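Local coordinates for protein nucleoside-diphosphate sugar epimerase (SulA family) (Corynebacterium glutamicum, PDB 3OH8) that probably acts as an NAD(P)-dependent epimerase on nucleotide-linked sugars, at residues A295-A307 against A352-V365. Numbering follows the deposited sequence.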
loop_
_atom_site.group_PDB
_atom_site.type_symbol
_atom_site.label_atom_id
_atom_site.label_comp_id
_atom_site.label_asym_id
_atom_site.label_seq_id
_atom_site.Cartn_x
_atom_site.Cartn_y
_atom_site.Cartn_z
ATOM N N ALA A 295 -26.261 -3.752 -16.528
ATOM C CA ALA A 295 -25.781 -3.825 -17.904
ATOM C C ALA A 295 -24.862 -5.020 -18.098
ATOM O O ALA A 295 -24.175 -5.120 -19.119
ATOM C CB ALA A 295 -25.067 -2.537 -18.302
ATOM N N GLY A 296 -24.843 -5.916 -17.116
ATOM C CA GLY A 296 -24.061 -7.139 -17.224
ATOM C C GLY A 296 -22.579 -7.022 -16.895
ATOM O O GLY A 296 -21.821 -7.970 -17.120
ATOM N N LYS A 297 -22.149 -5.873 -16.375
ATOM C CA LYS A 297 -20.733 -5.707 -16.014
ATOM C C LYS A 297 -20.442 -6.330 -14.659
ATOM O O LYS A 297 -21.343 -6.496 -13.836
ATOM C CB LYS A 297 -20.322 -4.229 -15.996
ATOM C CG LYS A 297 -19.955 -3.689 -17.369
ATOM C CD LYS A 297 -21.177 -3.245 -18.138
ATOM C CE LYS A 297 -20.892 -3.192 -19.634
ATOM N NZ LYS A 297 -19.848 -2.200 -19.965
ATOM N N ARG A 298 -19.177 -6.664 -14.416
ATOM C CA ARG A 298 -18.807 -7.231 -13.125
ATOM C C ARG A 298 -18.684 -6.120 -12.079
ATOM O O ARG A 298 -17.973 -5.142 -12.294
ATOM C CB ARG A 298 -17.501 -8.032 -13.237
ATOM C CG ARG A 298 -17.117 -8.767 -11.948
ATOM C CD ARG A 298 -16.001 -9.792 -12.176
ATOM N NE ARG A 298 -14.779 -9.205 -12.727
ATOM C CZ ARG A 298 -13.795 -8.683 -12.000
ATOM N NH1 ARG A 298 -13.872 -8.658 -10.669
ATOM N NH2 ARG A 298 -12.729 -8.181 -12.607
ATOM N N VAL A 299 -19.387 -6.263 -10.955
ATOM C CA VAL A 299 -19.310 -5.276 -9.881
ATOM C C VAL A 299 -18.939 -5.949 -8.565
ATOM O O VAL A 299 -19.496 -7.000 -8.227
ATOM C CB VAL A 299 -20.673 -4.542 -9.694
ATOM C CG1 VAL A 299 -20.585 -3.490 -8.589
ATOM C CG2 VAL A 299 -21.118 -3.916 -11.001
ATOM N N ALA A 300 -17.987 -5.363 -7.840
ATOM C CA ALA A 300 -17.713 -5.782 -6.462
ATOM C C ALA A 300 -17.689 -4.573 -5.535
ATOM O O ALA A 300 -17.359 -3.461 -5.954
ATOM C CB ALA A 300 -16.402 -6.534 -6.368
ATOM N N PHE A 301 -18.045 -4.810 -4.276
ATOM C CA PHE A 301 -18.060 -3.787 -3.241
ATOM C C PHE A 301 -17.007 -4.168 -2.234
ATOM O O PHE A 301 -17.074 -5.240 -1.630
ATOM C CB PHE A 301 -19.423 -3.740 -2.539
ATOM C CG PHE A 301 -20.581 -3.784 -3.480
ATOM C CD1 PHE A 301 -20.830 -2.723 -4.331
ATOM C CD2 PHE A 301 -21.425 -4.880 -3.509
ATOM C CE1 PHE A 301 -21.894 -2.755 -5.202
ATOM C CE2 PHE A 301 -22.495 -4.920 -4.386
ATOM C CZ PHE A 301 -22.724 -3.853 -5.236
ATOM N N ILE A 302 -16.019 -3.305 -2.065
ATOM C CA ILE A 302 -14.926 -3.588 -1.139
ATOM C C ILE A 302 -15.299 -2.985 0.213
ATOM O O ILE A 302 -15.037 -1.815 0.473
ATOM C CB ILE A 302 -13.596 -3.006 -1.662
ATOM C CG1 ILE A 302 -13.333 -3.503 -3.089
ATOM C CG2 ILE A 302 -12.432 -3.380 -0.751
ATOM C CD1 ILE A 302 -13.465 -5.023 -3.258
ATOM N N ARG A 303 -15.958 -3.787 1.050
ATOM C CA ARG A 303 -16.352 -3.332 2.371
ATOM C C ARG A 303 -15.119 -3.309 3.264
ATOM O O ARG A 303 -14.735 -4.320 3.839
ATOM C CB ARG A 303 -17.449 -4.242 2.950
ATOM C CG ARG A 303 -18.696 -4.296 2.068
ATOM C CD ARG A 303 -19.828 -5.151 2.684
ATOM N NE ARG A 303 -21.020 -5.113 1.841
ATOM C CZ ARG A 303 -21.996 -6.016 1.874
ATOM N NH1 ARG A 303 -21.938 -7.053 2.709
ATOM N NH2 ARG A 303 -23.028 -5.882 1.058
ATOM N N THR A 304 -14.501 -2.138 3.366
ATOM C CA THR A 304 -13.230 -1.997 4.056
ATOM C C THR A 304 -13.368 -1.798 5.561
ATOM O O THR A 304 -14.263 -1.086 6.036
ATOM C CB THR A 304 -12.463 -0.785 3.524
ATOM O OG1 THR A 304 -12.489 -0.806 2.092
ATOM C CG2 THR A 304 -11.022 -0.837 4.016
ATOM N N GLY A 305 -12.460 -2.421 6.299
ATOM C CA GLY A 305 -12.304 -2.150 7.715
ATOM C C GLY A 305 -11.500 -0.877 7.852
ATOM O O GLY A 305 -11.381 -0.114 6.898
ATOM N N VAL A 306 -10.949 -0.652 9.036
ATOM C CA VAL A 306 -10.097 0.491 9.274
ATOM C C VAL A 306 -8.705 0.181 8.730
ATOM O O VAL A 306 -8.030 -0.727 9.203
ATOM C CB VAL A 306 -9.986 0.799 10.778
ATOM C CG1 VAL A 306 -8.923 1.880 11.022
ATOM C CG2 VAL A 306 -11.343 1.217 11.329
ATOM N N ALA A 307 -8.294 0.933 7.722
ATOM C CA ALA A 307 -7.017 0.700 7.075
ATOM C C ALA A 307 -5.880 1.225 7.937
ATOM O O ALA A 307 -5.907 2.369 8.402
ATOM C CB ALA A 307 -7.004 1.348 5.701
ATOM N N ALA A 352 -9.177 -7.719 -7.121
ATOM C CA ALA A 352 -10.530 -7.526 -7.660
ATOM C C ALA A 352 -10.473 -7.055 -9.115
ATOM O O ALA A 352 -11.267 -7.478 -9.958
ATOM C CB ALA A 352 -11.307 -6.522 -6.805
ATOM N N ILE A 353 -9.524 -6.170 -9.401
ATOM C CA ILE A 353 -9.368 -5.643 -10.747
ATOM C C ILE A 353 -9.133 -6.747 -11.781
ATOM O O ILE A 353 -9.777 -6.762 -12.839
ATOM C CB ILE A 353 -8.229 -4.600 -10.800
ATOM C CG1 ILE A 353 -8.629 -3.341 -10.024
ATOM C CG2 ILE A 353 -7.848 -4.277 -12.236
ATOM C CD1 ILE A 353 -7.462 -2.352 -9.855
ATOM N N VAL A 354 -8.243 -7.685 -11.466
ATOM C CA VAL A 354 -7.809 -8.694 -12.451
ATOM C C VAL A 354 -8.510 -10.052 -12.349
ATOM O O VAL A 354 -8.512 -10.820 -13.308
ATOM C CB VAL A 354 -6.265 -8.921 -12.411
ATOM C CG1 VAL A 354 -5.521 -7.596 -12.459
ATOM C CG2 VAL A 354 -5.864 -9.682 -11.167
ATOM N N ASP A 355 -9.124 -10.338 -11.203
ATOM C CA ASP A 355 -9.656 -11.673 -10.931
ATOM C C ASP A 355 -11.171 -11.716 -11.106
ATOM O O ASP A 355 -11.921 -11.249 -10.248
ATOM C CB ASP A 355 -9.262 -12.110 -9.513
ATOM C CG ASP A 355 -9.690 -13.535 -9.184
ATOM O OD1 ASP A 355 -10.240 -14.232 -10.063
ATOM O OD2 ASP A 355 -9.469 -13.953 -8.030
ATOM N N ALA A 356 -11.618 -12.279 -12.221
ATOM C CA ALA A 356 -13.044 -12.341 -12.513
ATOM C C ALA A 356 -13.835 -13.176 -11.495
ATOM O O ALA A 356 -15.055 -13.184 -11.543
ATOM C CB ALA A 356 -13.279 -12.859 -13.922
ATOM N N GLN A 357 -13.152 -13.867 -10.579
ATOM C CA GLN A 357 -13.844 -14.615 -9.520
ATOM C C GLN A 357 -14.461 -13.684 -8.484
ATOM O O GLN A 357 -15.342 -14.079 -7.712
ATOM C CB GLN A 357 -12.882 -15.536 -8.776
ATOM C CG GLN A 357 -12.403 -16.741 -9.541
ATOM C CD GLN A 357 -11.358 -17.522 -8.758
ATOM O OE1 GLN A 357 -10.265 -17.020 -8.488
ATOM N NE2 GLN A 357 -11.692 -18.752 -8.388
ATOM N N ILE A 358 -13.975 -12.453 -8.454
ATOM C CA ILE A 358 -14.383 -11.497 -7.429
ATOM C C ILE A 358 -15.583 -10.679 -7.882
ATOM O O ILE A 358 -15.493 -9.885 -8.818
ATOM C CB ILE A 358 -13.214 -10.566 -7.044
ATOM C CG1 ILE A 358 -12.088 -11.410 -6.439
ATOM C CG2 ILE A 358 -13.668 -9.488 -6.058
ATOM C CD1 ILE A 358 -10.915 -10.620 -5.985
ATOM N N SER A 359 -16.718 -10.882 -7.224
ATOM C CA SER A 359 -17.874 -10.047 -7.510
ATOM C C SER A 359 -18.806 -10.013 -6.309
ATOM O O SER A 359 -18.734 -10.888 -5.435
ATOM C CB SER A 359 -18.613 -10.531 -8.766
ATOM O OG SER A 359 -19.436 -11.637 -8.486
ATOM N N GLY A 360 -19.667 -8.998 -6.258
ATOM C CA GLY A 360 -20.531 -8.805 -5.098
ATOM C C GLY A 360 -19.747 -8.199 -3.947
ATOM O O GLY A 360 -18.647 -7.662 -4.151
ATOM N N PRO A 361 -20.299 -8.272 -2.730
ATOM C CA PRO A 361 -19.618 -7.715 -1.554
ATOM C C PRO A 361 -18.373 -8.516 -1.156
ATOM O O PRO A 361 -18.401 -9.741 -1.179
ATOM C CB PRO A 361 -20.675 -7.831 -0.452
ATOM C CG PRO A 361 -21.540 -9.001 -0.885
ATOM C CD PRO A 361 -21.600 -8.884 -2.391
ATOM N N ILE A 362 -17.287 -7.824 -0.816
ATOM C CA ILE A 362 -16.099 -8.478 -0.290
ATOM C C ILE A 362 -15.703 -7.788 1.012
ATOM O O ILE A 362 -15.499 -6.580 1.023
ATOM C CB ILE A 362 -14.932 -8.340 -1.268
ATOM C CG1 ILE A 362 -15.289 -8.961 -2.625
ATOM C CG2 ILE A 362 -13.705 -8.985 -0.689
ATOM C CD1 ILE A 362 -15.491 -10.489 -2.576
ATOM N N ASN A 363 -15.636 -8.527 2.120
ATOM C CA ASN A 363 -15.132 -7.937 3.357
ATOM C C ASN A 363 -13.614 -7.788 3.252
ATOM O O ASN A 363 -12.887 -8.785 3.260
ATOM C CB ASN A 363 -15.488 -8.788 4.583
ATOM C CG ASN A 363 -16.973 -8.711 4.955
ATOM O OD1 ASN A 363 -17.465 -9.510 5.761
ATOM N ND2 ASN A 363 -17.680 -7.748 4.392
ATOM N N ALA A 364 -13.131 -6.556 3.128
ATOM C CA ALA A 364 -11.683 -6.340 3.076
ATOM C C ALA A 364 -11.206 -6.019 4.476
ATOM O O ALA A 364 -11.075 -4.857 4.848
ATOM C CB ALA A 364 -11.329 -5.222 2.113
ATOM N N VAL A 365 -10.995 -7.072 5.255
ATOM C CA VAL A 365 -10.588 -6.975 6.644
ATOM C C VAL A 365 -9.604 -8.106 6.873
ATOM O O VAL A 365 -9.678 -9.136 6.214
ATOM C CB VAL A 365 -11.797 -7.176 7.605
ATOM C CG1 VAL A 365 -12.891 -6.127 7.331
ATOM C CG2 VAL A 365 -12.355 -8.601 7.476
#
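The carbonyl oxygen of A352 is gripped end-on by both terminal nitrogens of R298, with NH1 at 2.9 Å and NH2 at 3.1 Å from A352 O. R298 NH1 also donates to I358 O at 2.7 Å. A weak bond runs from NH2 to I353 O. These acceptors lie near the guanidinium plane, while D355 O and A356 CA sit over one face. A bend at chi3 (58°) turns the group into the last turn of helix 342-354. R298 thus ties the helix end and the turn after it to strand 298-304.

Beyond the turn, strand 360-364 runs parallel to 298-304, at 29° between short axes. Backbone bonds alternate from G360 N to V299 O through to G305 N to A364 O. On one face, I302 CG2 meets A364 CB at 3.6 Å, and I302 CD1 reaches I362 CB. On the other, P361 CB lies 3.2 Å above the centre of the R303 guanidinium. E286 forms a salt bridge with R303 NE, and Y258 bonds its NH1.

Strand 248-254 flanks 298-304 in this Rossmann-type sheet. With three helix-end or turn carbonyls as acceptors, the R298 charge is probably stabilised without a carboxylate partner in the two segments.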